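IPT/TIG domain-containing protein BACOVA_02650 (PDB 5E7H) binds polysaccharides at the cell surface and probably captures xyloglucan before its import into the periplasm, the portion here comprising an IPT/TIG domain and the xyloglucan-binding domain. Local coordinates at residues A[19-24]-A[54-59]; A[91-96]-A[139-144]; A[156-161]-A[213-218]. All coordinates share one frame; numbering follows the deposited sequence.

In the fold
The three contacts follow one another along the chain. Contact 1 lies in the IPT/TIG domain, where strands 18-24 and 53-57 pair within one four-stranded sheet; contacts 2 and 3 both belong to the xyloglucan-binding domain. The centre of contact 1 is about 29 Å from that of contact 2 and about 28 Å from that of contact 3, whereas contacts 2 and 3 have centres about 19 Å apart and nearest atoms about 10 Å apart. Contact 2 joins the turn after strand 89-91 to strand 133-142 of another sheet, and contact 3 closes the end of the pair 160-168 and 207-213. None of the three crosses between the domains.

Contact 1. Residues A[19-24]-A[54-59]; sequences VTITGQ and ISFVLP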
ATOM      1  N   VAL A  19      -4.766   4.732 -11.433  1.00 16.75           N
ATOM      2  CA  VAL A  19      -3.836   3.625 -11.631  1.00 17.41           C
ATOM      3  C   VAL A  19      -2.948   3.987 -12.805  1.00 18.39           C
ATOM      4  O   VAL A  19      -3.449   4.416 -13.833  1.00 20.00           O
ATOM      5  CB  VAL A  19      -4.577   2.310 -11.944  1.00 18.08           C
ATOM      6  CG1 VAL A  19      -3.596   1.128 -12.005  1.00 19.85           C
ATOM      7  CG2 VAL A  19      -5.641   2.051 -10.905  1.00 19.31           C
ATOM      8  N   THR A  20      -1.640   3.817 -12.637  1.00 16.73           N
ATOM      9  CA  THR A  20      -0.684   4.125 -13.694  1.00 17.52           C
ATOM     10  C   THR A  20       0.129   2.880 -13.994  1.00 18.41           C
ATOM     11  O   THR A  20       0.568   2.196 -13.079  1.00 20.12           O
ATOM     12  CB  THR A  20       0.251   5.281 -13.294  1.00 22.59           C
ATOM     13  OG1 THR A  20      -0.530   6.428 -12.945  1.00 24.96           O
ATOM     14  CG2 THR A  20       1.152   5.657 -14.442  1.00 21.48           C
ATOM     15  N   ILE A  21       0.289   2.586 -15.274  1.00 19.79           N
ATOM     16  CA  ILE A  21       1.052   1.433 -15.736  1.00 20.23           C
ATOM     17  C   ILE A  21       2.143   1.929 -16.661  1.00 21.91           C
ATOM     18  O   ILE A  21       1.865   2.602 -17.624  1.00 23.79           O
ATOM     19  CB  ILE A  21       0.179   0.424 -16.483  1.00 21.63           C
ATOM     20  CG1 ILE A  21      -0.966  -0.044 -15.586  1.00 22.99           C
ATOM     21  CG2 ILE A  21       1.027  -0.760 -16.964  1.00 25.80           C
ATOM     22  CD1 ILE A  21      -1.984  -0.898 -16.312  1.00 27.48           C
ATOM     23  N   THR A  22       3.392   1.591 -16.356  1.00 22.16           N
ATOM     24  CA  THR A  22       4.497   1.941 -17.251  1.00 23.86           C
ATOM     25  C   THR A  22       4.935   0.718 -18.045  1.00 24.27           C
ATOM     26  O   THR A  22       4.777  -0.423 -17.605  1.00 25.94           O
ATOM     27  CB  THR A  22       5.699   2.492 -16.482  1.00 35.21           C
ATOM     28  OG1 THR A  22       6.211   1.475 -15.629  1.00 34.99           O
ATOM     29  CG2 THR A  22       5.298   3.675 -15.630  1.00 45.06           C
ATOM     30  N   GLY A  23       5.499   0.960 -19.214  1.00 27.59           N
ATOM     31  CA  GLY A  23       5.909  -0.130 -20.069  1.00 30.96           C
ATOM     32  C   GLY A  23       6.329   0.388 -21.413  1.00 31.04           C
ATOM     33  O   GLY A  23       6.861   1.487 -21.522  1.00 32.83           O
ATOM     34  N   GLN A  24       6.064  -0.405 -22.440  1.00 29.39           N
ATOM     35  CA  GLN A  24       6.478  -0.052 -23.787  1.00 29.53           C
ATOM     36  C   GLN A  24       5.446  -0.517 -24.797  1.00 31.48           C
ATOM     37  O   GLN A  24       4.776  -1.525 -24.586  1.00 31.94           O
ATOM     38  CB  GLN A  24       7.843  -0.674 -24.102  1.00 40.74           C
ATOM     39  CG  GLN A  24       8.993  -0.076 -23.307  1.00 44.73           C
ATOM     40  CD  GLN A  24      10.293  -0.827 -23.502  1.00 71.17           C
ATOM     41  OE1 GLN A  24      10.302  -2.051 -23.648  1.00 75.99           O
ATOM     42  NE2 GLN A  24      11.402  -0.097 -23.506  1.00 77.99           N
ATOM     43  N   ILE A  54       0.240   4.211 -19.451  1.00 25.97           N
ATOM     44  CA  ILE A  54      -1.190   4.444 -19.491  1.00 28.30           C
ATOM     45  C   ILE A  54      -1.697   4.666 -18.072  1.00 23.69           C
ATOM     46  O   ILE A  54      -1.108   4.197 -17.079  1.00 24.31           O
ATOM     47  CB  ILE A  54      -1.968   3.293 -20.151  1.00 28.96           C
ATOM     48  CG1 ILE A  54      -1.817   2.001 -19.364  1.00 26.69           C
ATOM     49  CG2 ILE A  54      -1.490   3.090 -21.601  1.00 29.54           C
ATOM     50  CD1 ILE A  54      -2.697   0.864 -19.879  1.00 32.93           C
ATOM     51  N   SER A  55      -2.787   5.414 -17.977  1.00 23.60           N
ATOM     52  CA  SER A  55      -3.431   5.618 -16.694  1.00 19.28           C
ATOM     53  C   SER A  55      -4.936   5.704 -16.830  1.00 20.67           C
ATOM     54  O   SER A  55      -5.460   6.006 -17.894  1.00 22.73           O
ATOM     55  CB  SER A  55      -2.906   6.878 -16.006  1.00 25.85           C
ATOM     56  OG  SER A  55      -3.199   8.033 -16.782  1.00 30.34           O
ATOM     57  N   PHE A  56      -5.615   5.430 -15.722  1.00 21.01           N
ATOM     58  CA  PHE A  56      -7.070   5.441 -15.675  1.00 21.67           C
ATOM     59  C   PHE A  56      -7.486   5.421 -14.225  1.00 18.42           C
ATOM     60  O   PHE A  56      -6.724   4.983 -13.358  1.00 18.46           O
ATOM     61  CB  PHE A  56      -7.661   4.234 -16.395  1.00 21.10           C
ATOM     62  CG  PHE A  56      -7.135   2.928 -15.881  1.00 21.24           C
ATOM     63  CD1 PHE A  56      -7.732   2.294 -14.809  1.00 21.49           C
ATOM     64  CD2 PHE A  56      -6.030   2.342 -16.486  1.00 27.19           C
ATOM     65  CE1 PHE A  56      -7.221   1.092 -14.329  1.00 24.92           C
ATOM     66  CE2 PHE A  56      -5.520   1.146 -16.008  1.00 24.56           C
ATOM     67  CZ  PHE A  56      -6.117   0.528 -14.943  1.00 24.30           C
ATOM     68  N   VAL A  57      -8.706   5.873 -13.971  1.00 18.28           N
ATOM     69  CA  VAL A  57      -9.289   5.797 -12.653  1.00 15.72           C
ATOM     70  C   VAL A  57      -9.919   4.418 -12.438  1.00 17.19           C
ATOM     71  O   VAL A  57     -10.640   3.945 -13.328  1.00 20.08           O
ATOM     72  CB  VAL A  57     -10.338   6.890 -12.500  1.00 19.05           C
ATOM     73  CG1 VAL A  57     -11.040   6.771 -11.167  1.00 19.75           C
ATOM     74  CG2 VAL A  57      -9.686   8.270 -12.636  1.00 23.44           C
ATOM     75  N   LEU A  58      -9.648   3.783 -11.294  1.00 17.26           N
ATOM     76  CA  LEU A  58     -10.232   2.478 -10.976  1.00 16.56           C
ATOM     77  C   LEU A  58     -11.730   2.687 -10.641  1.00 18.81           C
ATOM     78  O   LEU A  58     -12.038   3.330  -9.640  1.00 19.34           O
ATOM     79  CB  LEU A  58      -9.489   1.806  -9.818  1.00 16.20           C
ATOM     80  CG  LEU A  58      -9.962   0.385  -9.498  1.00 17.69           C
ATOM     81  CD1 LEU A  58      -9.589  -0.576 -10.604  1.00 19.17           C
ATOM     82  CD2 LEU A  58      -9.386  -0.072  -8.179  1.00 18.80           C
ATOM     83  N   PRO A  59     -12.651   2.156 -11.460  1.00 16.99           N
ATOM     84  CA  PRO A  59     -14.062   2.502 -11.248  1.00 21.31           C
ATOM     85  C   PRO A  59     -14.783   1.692 -10.166  1.00 27.53           C
ATOM     86  O   PRO A  59     -15.827   2.129  -9.666  1.00 29.41           O
ATOM     87  CB  PRO A  59     -14.685   2.240 -12.611  1.00 25.81           C
ATOM     88  CG  PRO A  59     -13.854   1.188 -13.224  1.00 25.93           C
ATOM     89  CD  PRO A  59     -12.453   1.422 -12.725  1.00 17.53           C
TER
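Ile21 N donates to Ile54 O over 2.8 Å in an almost straight bond (172° at the hydrogen), and Thr20 CA adds a CA-H...O contact to the same oxygen at 3.4 Å. Ile54 N returns a bond to Ile21 O. Two residues along, Val19 and Phe56 make the same reciprocal exchange, with Val19 N to Phe56 O at 2.8 Å, so two hydrogen-bonded antiparallel pairs flank the non-hydrogen-bonded pair Thr20-Ser55. There the chains draw close, and Ser55 CA approaches Val19 O to 3.1 Å.

Val19, Ile21, Ile54 and Phe56 all project from one face of this sheet. Phe56 has CG set between its backbone N and carbonyl carbon (chi1 55°), which brings the ring alongside the neighbouring strand. Val19 CB rides over one ring face, offset toward the rim, in a CH-pi contact 4.1 Å from the ring centroid. Ile21 comes to the same ring differently: its CD1 meets the edge, 4.1 Å from Phe56 CE2. Ile21 and Ile54 run side by side in the same direction, Ile21 CB lying 3.8 Å from Ile54 CG1. Farther on, Val19 CG2 brushes Leu58 CB at 4.0 Å, just past the end of the strand.

This is the sandwich packing of an immunoglobulin-like IPT/TIG domain. Val32 and Ile34 of strand 31-34 and Ile40 of strand 38-40, both in the facing sheet, pack on Phe56, and Val32 also on Ile54, while strand 4-8 flanks 18-24 on its other edge and places Val5 against Ile21.

Contact 2. Residues A[91-96]-A[139-144]; sequences LNYDGI and SYSNAQ. With NA (sodium ion), chain I; FMT (formic acid), chain F.
Tyr93 lays one face of its ring against Leu91 CD1, which stands 3.8 Å above the plane and toward the rim, while Ser141 OG comes in at the ring edge. The phenol bonds to that serine, Tyr93 OH donating to Ser141 OG at 3.0 Å. Ser139 OG also lies near, 3.3 Å from Tyr93 OH and oblique to the ring, and is hydrogen-bonded to His99. The ring of Phe106 meets that of Tyr93 with the planes at about 55°.

The other flat group is the Asn92 amide. Asn92 OD1 accepts from Asp94 N at 2.8 Å, which makes an Asx turn, and from Ile96 N; the two donors approach from opposite faces of the amide plane, well off it. These two backbone bonds tie the amide into the turn and would limit its rotation. At the far end Asn92 ND2 donates to a formic acid molecule, probably from the crystallisation liquor.

In the beta sandwich of the xyloglucan-binding domain, this turn leaves strand 89-91 of one sheet and leans on strand 133-142 of the other. Leu91 makes the apolar part of this join: with CG anti to the backbone N (chi1 179°), its CD2 comes 3.8 Å from Ser141 CB. The turn also supplies a metal ligand, for Asn92 O binds a sodium ion at 2.8 Å, together with water and with Asn119, Thr121 and Asp253.

Toward the surface, Ile96 and Gln144 cross at about a right angle, Ile96 CG2 lying 3.9 Å from Gln144 CB. The extended Gln144 chain takes its amide on to a water, which accepts from Gln144 NE2 at 2.8 Å and donates to Gly95 O.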
ATOM      1  N   LEU A  91      -4.379  -6.373   7.533  1.00 12.10           N
ATOM      2  CA  LEU A  91      -5.026  -5.358   8.367  1.00 11.66           C
ATOM      3  C   LEU A  91      -5.707  -4.325   7.473  1.00 12.06           C
ATOM      4  O   LEU A  91      -5.022  -3.621   6.736  1.00 12.43           O
ATOM      5  CB  LEU A  91      -4.018  -4.679   9.306  1.00 12.55           C
ATOM      6  CG  LEU A  91      -4.575  -3.582  10.212  1.00 12.50           C
ATOM      7  CD1 LEU A  91      -5.592  -4.092  11.176  1.00 14.76           C
ATOM      8  CD2 LEU A  91      -3.421  -2.955  10.960  1.00 14.33           C
ATOM      9  N   ASN A  92      -7.035  -4.234   7.553  1.00 12.11           N
ATOM     10  CA  ASN A  92      -7.753  -3.174   6.819  1.00 12.48           C
ATOM     11  C   ASN A  92      -8.784  -2.412   7.654  1.00 16.50           C
ATOM     12  O   ASN A  92      -9.426  -1.513   7.118  1.00 17.11           O
ATOM     13  CB  ASN A  92      -8.425  -3.747   5.556  1.00 13.67           C
ATOM     14  CG  ASN A  92      -9.528  -4.731   5.853  1.00 14.31           C
ATOM     15  OD1 ASN A  92     -10.023  -4.844   6.968  1.00 15.20           O
ATOM     16  ND2 ASN A  92      -9.971  -5.426   4.808  1.00 19.22           N
ATOM     17  N   TYR A  93      -8.905  -2.757   8.930  1.00 17.07           N
ATOM     18  CA  TYR A  93      -9.815  -2.077   9.871  1.00 19.33           C
ATOM     19  C   TYR A  93     -11.284  -2.217   9.457  1.00 26.07           C
ATOM     20  O   TYR A  93     -12.163  -1.476   9.951  1.00 27.14           O
ATOM     21  CB  TYR A  93      -9.414  -0.608  10.009  1.00 20.59           C
ATOM     22  CG  TYR A  93      -8.026  -0.437  10.603  1.00 17.09           C
ATOM     23  CD1 TYR A  93      -7.788  -0.746  11.941  1.00 22.06           C
ATOM     24  CD2 TYR A  93      -6.988   0.051   9.848  1.00 28.34           C
ATOM     25  CE1 TYR A  93      -6.530  -0.590  12.509  1.00 23.28           C
ATOM     26  CE2 TYR A  93      -5.700   0.191  10.398  1.00 20.67           C
ATOM     27  CZ  TYR A  93      -5.493  -0.112  11.736  1.00 19.20           C
ATOM     28  OH  TYR A  93      -4.239   0.063  12.302  1.00 24.43           O
ATOM     29  N   ASP A  94     -11.562  -3.185   8.590  1.00 18.27           N
ATOM     30  CA  ASP A  94     -12.934  -3.509   8.168  1.00 20.72           C
ATOM     31  C   ASP A  94     -13.180  -4.996   8.127  1.00 30.08           C
ATOM     32  O   ASP A  94     -13.710  -5.529   7.157  1.00 34.61           O
ATOM     33  CB  ASP A  94     -13.225  -2.968   6.799  1.00 22.15           C
ATOM     34  CG  ASP A  94     -13.558  -1.495   6.820  1.00 21.28           C
ATOM     35  OD1 ASP A  94     -14.245  -1.025   7.759  1.00 29.01           O
ATOM     36  OD2 ASP A  94     -13.110  -0.875   5.892  1.00 23.91           O
ATOM     37  N   GLY A  95     -12.827  -5.668   9.189  1.00 29.28           N
ATOM     38  CA  GLY A  95     -13.018  -7.106   9.193  1.00 26.21           C
ATOM     39  C   GLY A  95     -11.774  -7.940   8.962  1.00 23.85           C
ATOM     40  O   GLY A  95     -11.831  -9.130   9.243  1.00 23.49           O
ATOM     41  N   ILE A  96     -10.680  -7.361   8.467  1.00 16.61           N
ATOM     42  CA  ILE A  96      -9.395  -8.064   8.560  1.00 14.13           C
ATOM     43  C   ILE A  96      -8.513  -7.329   9.569  1.00 17.24           C
ATOM     44  O   ILE A  96      -8.099  -6.194   9.352  1.00 16.17           O
ATOM     45  CB  ILE A  96      -8.663  -8.170   7.216  1.00 15.23           C
ATOM     46  CG1 ILE A  96      -9.547  -8.876   6.189  1.00 20.32           C
ATOM     47  CG2 ILE A  96      -7.333  -8.916   7.387  1.00 17.18           C
ATOM     48  CD1 ILE A  96      -8.967  -8.903   4.799  1.00 26.22           C
ATOM     49  N   SER A 139      -1.282   3.415  16.590  1.00 15.57           N
ATOM     50  CA  SER A 139      -2.259   2.339  16.670  1.00 15.72           C
ATOM     51  C   SER A 139      -1.550   1.026  16.941  1.00 15.72           C
ATOM     52  O   SER A 139      -0.694   0.615  16.158  1.00 17.07           O
ATOM     53  CB  SER A 139      -3.061   2.240  15.389  1.00 17.83           C
ATOM     54  OG  SER A 139      -3.862   1.069  15.381  1.00 19.63           O
ATOM     55  N   TYR A 140      -1.906   0.406  18.062  1.00 16.57           N
ATOM     56  CA  TYR A 140      -1.536  -0.971  18.373  1.00 17.35           C
ATOM     57  C   TYR A 140      -2.686  -1.823  17.872  1.00 17.70           C
ATOM     58  O   TYR A 140      -3.801  -1.719  18.386  1.00 17.00           O
ATOM     59  CB  TYR A 140      -1.309  -1.146  19.875  1.00 17.98           C
ATOM     60  CG  TYR A 140      -0.800  -2.515  20.302  1.00 19.23           C
ATOM     61  CD1 TYR A 140      -1.597  -3.642  20.176  1.00 21.06           C
ATOM     62  CD2 TYR A 140       0.451  -2.649  20.882  1.00 21.99           C
ATOM     63  CE1 TYR A 140      -1.135  -4.892  20.588  1.00 24.08           C
ATOM     64  CE2 TYR A 140       0.912  -3.892  21.301  1.00 21.82           C
ATOM     65  CZ  TYR A 140       0.109  -4.990  21.148  1.00 22.31           C
ATOM     66  OH  TYR A 140       0.562  -6.238  21.555  1.00 28.53           O
ATOM     67  N   SER A 141      -2.418  -2.651  16.865  1.00 16.54           N
ATOM     68  CA  SER A 141      -3.458  -3.453  16.231  1.00 17.32           C
ATOM     69  C   SER A 141      -3.145  -4.938  16.282  1.00 18.22           C
ATOM     70  O   SER A 141      -2.033  -5.338  16.620  1.00 19.11           O
ATOM     71  CB  SER A 141      -3.642  -3.022  14.760  1.00 17.42           C
ATOM     72  OG  SER A 141      -4.184  -1.719  14.663  1.00 18.82           O
ATOM     73  N   ASN A 142      -4.159  -5.745  15.979  1.00 18.33           N
ATOM     74  CA  ASN A 142      -4.015  -7.182  15.793  1.00 17.42           C
ATOM     75  C   ASN A 142      -4.161  -7.453  14.312  1.00 16.54           C
ATOM     76  O   ASN A 142      -5.141  -7.044  13.688  1.00 17.98           O
ATOM     77  CB  ASN A 142      -5.061  -7.970  16.580  1.00 23.51           C
ATOM     78  CG  ASN A 142      -4.653  -8.205  18.024  1.00 30.74           C
ATOM     79  OD1 ASN A 142      -3.522  -8.592  18.315  1.00 40.57           O
ATOM     80  ND2 ASN A 142      -5.569  -7.964  18.925  1.00 33.00           N
ATOM     81  N   ALA A 143      -3.142  -8.079  13.744  1.00 13.58           N
ATOM     82  CA  ALA A 143      -3.141  -8.472  12.357  1.00 14.07           C
ATOM     83  C   ALA A 143      -3.756  -9.850  12.217  1.00 15.16           C
ATOM     84  O   ALA A 143      -3.771 -10.649  13.159  1.00 18.39           O
ATOM     85  CB  ALA A 143      -1.735  -8.474  11.836  1.00 14.86           C
ATOM     86  N   GLN A 144      -4.236 -10.137  11.018  1.00 12.95           N
ATOM     87  CA  GLN A 144      -4.558 -11.493  10.600  1.00 13.76           C
ATOM     88  C   GLN A 144      -3.477 -11.913   9.627  1.00 13.05           C
ATOM     89  O   GLN A 144      -3.474 -11.477   8.476  1.00 13.79           O
ATOM     90  CB  GLN A 144      -5.938 -11.544   9.958  1.00 17.36           C
ATOM     91  CG  GLN A 144      -6.350 -12.919   9.493  1.00 21.76           C
ATOM     92  CD  GLN A 144      -7.690 -12.903   8.791  1.00 33.07           C
ATOM     93  OE1 GLN A 144      -7.848 -13.498   7.724  1.00 42.30           O
ATOM     94  NE2 GLN A 144      -8.661 -12.212   9.381  1.00 28.80           N
TER
HETATM   95 NA    NA I 508     -10.077  -0.309   4.703  1.00 24.60          NA
HETATM   96  C   FMT F 505     -12.965  -6.741   3.570  1.00 53.99           C
HETATM   97  O1  FMT F 505     -13.325  -5.666   3.014  1.00 55.90           O
HETATM   98  O2  FMT F 505     -12.806  -6.780   4.820  1.00 36.34           O
HETATM   99  O   HOH W   1     -11.371 -12.148   8.613  1.00 49.14           O
HETATM  100  O   HOH W   2      -9.786  -1.889   2.632  1.00 27.70           O

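Contact 3. Residues A[156-161]-A[213-218]; sequences PIDDLK and SLSSVV
Leu160 O accepts from Leu214 N at 3.0 Å, a nearly straight bond (167° at the hydrogen) in which the donor is tilted from the carbonyl plane, beside an antiparallel, non-hydrogen-bonded bridge between Lys161 and Ser213. Here the antiparallel pair 160-168 and 207-213 of the xyloglucan-binding domain comes to its end: 157-159 is a 3-10 turn leading into the first strand, and 214-216 another leading out of the second.

The turns face each other across apolar side chains. Ile157 splits its contacts between two branches. CG2, anti to the backbone N, lies against the peptide joining Leu214 and Ser215, 3.7 Å from Ser215 N, while CD1 touches both Leu214 CD2 and Val218 CG1, each at 4.0 Å. Leu214 lies alongside Leu160, its CD2 3.8 Å from Leu160 CB. From helix 223-227, Phe226 packs on Ile157 and Val218 and Tyr223 on Leu160, and Met181 of strand 176-181 meets Leu214 and Val218.

On the polar side, water joins the turns. One molecule donates to Ile157 O at 2.8 Å and accepts from Ser215 N at 3.0 Å, linking two backbones that do not bond directly there. A second lies between Asp158 OD1, to which it donates, and Ser215 OG. Within the second turn, Ser213 O takes two bonds from a single residue, one from Ser216 N and a shorter one from Ser216 OG at 2.7 Å, the latter in the carbonyl plane.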
ATOM      1  N   PRO A 156      11.588 -17.612   2.793  1.00 16.15           N
ATOM      2  CA  PRO A 156      12.403 -16.662   3.561  1.00 16.77           C
ATOM      3  C   PRO A 156      11.772 -15.293   3.735  1.00 14.97           C
ATOM      4  O   PRO A 156      11.135 -14.777   2.807  1.00 17.46           O
ATOM      5  CB  PRO A 156      13.669 -16.534   2.721  1.00 19.54           C
ATOM      6  CG  PRO A 156      13.736 -17.789   1.952  1.00 21.16           C
ATOM      7  CD  PRO A 156      12.311 -18.115   1.617  1.00 17.88           C
ATOM      8  N   ILE A 157      11.940 -14.707   4.918  1.00 15.34           N
ATOM      9  CA  ILE A 157      11.476 -13.355   5.162  1.00 14.95           C
ATOM     10  C   ILE A 157      12.120 -12.400   4.145  1.00 17.66           C
ATOM     11  O   ILE A 157      11.472 -11.439   3.709  1.00 18.16           O
ATOM     12  CB  ILE A 157      11.789 -12.920   6.618  1.00 16.73           C
ATOM     13  CG1 ILE A 157      11.002 -13.796   7.609  1.00 16.01           C
ATOM     14  CG2 ILE A 157      11.548 -11.426   6.820  1.00 15.72           C
ATOM     15  CD1 ILE A 157       9.509 -13.721   7.513  1.00 16.52           C
ATOM     16  N   ASP A 158      13.372 -12.684   3.775  1.00 18.53           N
ATOM     17  CA  ASP A 158      14.088 -11.899   2.758  1.00 20.95           C
ATOM     18  C   ASP A 158      13.367 -11.845   1.413  1.00 21.87           C
ATOM     19  O   ASP A 158      13.649 -10.950   0.599  1.00 22.78           O
ATOM     20  CB  ASP A 158      15.503 -12.469   2.522  1.00 24.42           C
ATOM     21  CG  ASP A 158      16.486 -12.100   3.619  1.00 52.79           C
ATOM     22  OD1 ASP A 158      16.306 -11.049   4.273  1.00 58.86           O
ATOM     23  OD2 ASP A 158      17.458 -12.862   3.817  1.00 64.65           O
ATOM     24  N   ASP A 159      12.460 -12.792   1.158  1.00 17.56           N
ATOM     25  CA  ASP A 159      11.736 -12.847  -0.120  1.00 17.45           C
ATOM     26  C   ASP A 159      10.333 -12.221  -0.040  1.00 16.89           C
ATOM     27  O   ASP A 159       9.553 -12.343  -0.992  1.00 19.41           O
ATOM     28  CB  ASP A 159      11.611 -14.294  -0.597  1.00 17.98           C
ATOM     29  CG  ASP A 159      12.948 -14.915  -0.965  1.00 27.46           C
ATOM     30  OD1 ASP A 159      13.952 -14.181  -1.103  1.00 30.00           O
ATOM     31  OD2 ASP A 159      12.973 -16.151  -1.121  1.00 30.44           O
ATOM     32  N   LEU A 160      10.013 -11.563   1.084  1.00 15.03           N
ATOM     33  CA  LEU A 160       8.695 -10.959   1.310  1.00 14.18           C
ATOM     34  C   LEU A 160       8.800  -9.448   1.522  1.00 14.51           C
ATOM     35  O   LEU A 160       9.820  -8.943   2.002  1.00 16.01           O
ATOM     36  CB  LEU A 160       8.020 -11.607   2.536  1.00 14.46           C
ATOM     37  CG  LEU A 160       7.767 -13.112   2.407  1.00 14.81           C
ATOM     38  CD1 LEU A 160       7.257 -13.668   3.729  1.00 16.26           C
ATOM     39  CD2 LEU A 160       6.779 -13.411   1.291  1.00 16.98           C
ATOM     40  N   LYS A 161       7.723  -8.741   1.219  1.00 14.10           N
ATOM     41  CA  LYS A 161       7.642  -7.315   1.503  1.00 15.32           C
ATOM     42  C   LYS A 161       6.325  -6.962   2.154  1.00 15.63           C
ATOM     43  O   LYS A 161       5.305  -7.639   1.962  1.00 16.19           O
ATOM     44  CB  LYS A 161       7.866  -6.481   0.228  1.00 19.68           C
ATOM     45  CG  LYS A 161       6.979  -6.793  -0.923  1.00 22.27           C
ATOM     46  CD  LYS A 161       7.472  -6.068  -2.191  1.00 21.40           C
ATOM     47  CE  LYS A 161       6.553  -6.374  -3.330  1.00 21.52           C
ATOM     48  NZ  LYS A 161       6.977  -5.662  -4.581  1.00 24.02           N
ATOM     49  N   SER A 213      10.995  -3.923   2.578  1.00 16.60           N
ATOM     50  CA  SER A 213      11.348  -5.321   2.803  1.00 16.72           C
ATOM     51  C   SER A 213      10.784  -5.768   4.150  1.00 16.24           C
ATOM     52  O   SER A 213      10.867  -5.052   5.153  1.00 17.09           O
ATOM     53  CB  SER A 213      12.861  -5.524   2.787  1.00 19.20           C
ATOM     54  OG  SER A 213      13.377  -5.329   1.487  1.00 29.31           O
ATOM     55  N   LEU A 214      10.209  -6.966   4.194  1.00 14.23           N
ATOM     56  CA  LEU A 214       9.679  -7.443   5.463  1.00 14.37           C
ATOM     57  C   LEU A 214      10.810  -7.628   6.472  1.00 15.79           C
ATOM     58  O   LEU A 214      10.576  -7.508   7.672  1.00 15.09           O
ATOM     59  CB  LEU A 214       8.893  -8.753   5.270  1.00 14.39           C
ATOM     60  CG  LEU A 214       8.115  -9.253   6.500  1.00 14.66           C
ATOM     61  CD1 LEU A 214       7.077  -8.226   6.969  1.00 14.75           C
ATOM     62  CD2 LEU A 214       7.410 -10.590   6.191  1.00 15.14           C
ATOM     63  N   SER A 215      12.034  -7.875   6.007  1.00 15.95           N
ATOM     64  CA  SER A 215      13.179  -7.984   6.908  1.00 17.21           C
ATOM     65  C   SER A 215      13.475  -6.680   7.663  1.00 17.72           C
ATOM     66  O   SER A 215      14.226  -6.702   8.649  1.00 18.74           O
ATOM     67  CB  SER A 215      14.424  -8.421   6.129  1.00 19.67           C
ATOM     68  OG  SER A 215      14.796  -7.456   5.155  1.00 21.80           O
ATOM     69  N   SER A 216      12.924  -5.557   7.199  1.00 17.27           N
ATOM     70  CA  SER A 216      13.138  -4.289   7.903  1.00 17.21           C
ATOM     71  C   SER A 216      12.238  -4.161   9.129  1.00 18.45           C
ATOM     72  O   SER A 216      12.435  -3.234   9.924  1.00 18.54           O
ATOM     73  CB  SER A 216      12.931  -3.098   6.971  1.00 23.56           C
ATOM     74  OG  SER A 216      11.576  -2.913   6.662  1.00 28.85           O
ATOM     75  N   VAL A 217      11.288  -5.083   9.318  1.00 15.62           N
ATOM     76  CA  VAL A 217      10.472  -5.058  10.537  1.00 15.79           C
ATOM     77  C   VAL A 217      10.413  -6.453  11.197  1.00 16.37           C
ATOM     78  O   VAL A 217       9.992  -6.552  12.346  1.00 18.24           O
ATOM     79  CB  VAL A 217       9.031  -4.409  10.298  1.00 36.71           C
ATOM     80  CG1 VAL A 217       8.825  -3.879   8.925  1.00 22.86           C
ATOM     81  CG2 VAL A 217       7.864  -5.182  10.871  1.00 22.61           C
ATOM     82  N   VAL A 218      10.970  -7.486  10.549  1.00 16.93           N
ATOM     83  CA  VAL A 218      10.937  -8.858  11.054  1.00 15.78           C
ATOM     84  C   VAL A 218      12.348  -9.445  11.025  1.00 17.29           C
ATOM     85  O   VAL A 218      13.006  -9.392   9.985  1.00 17.89           O
ATOM     86  CB  VAL A 218       9.974  -9.736  10.202  1.00 16.78           C
ATOM     87  CG1 VAL A 218      10.138 -11.231  10.547  1.00 16.82           C
ATOM     88  CG2 VAL A 218       8.510  -9.252  10.359  1.00 15.55           C
TER
HETATM   89  O   HOH W   3      12.568  -8.867   3.256  1.00 20.06           O
HETATM   90  O   HOH W   4      15.314  -8.424   2.622  1.00 32.36           O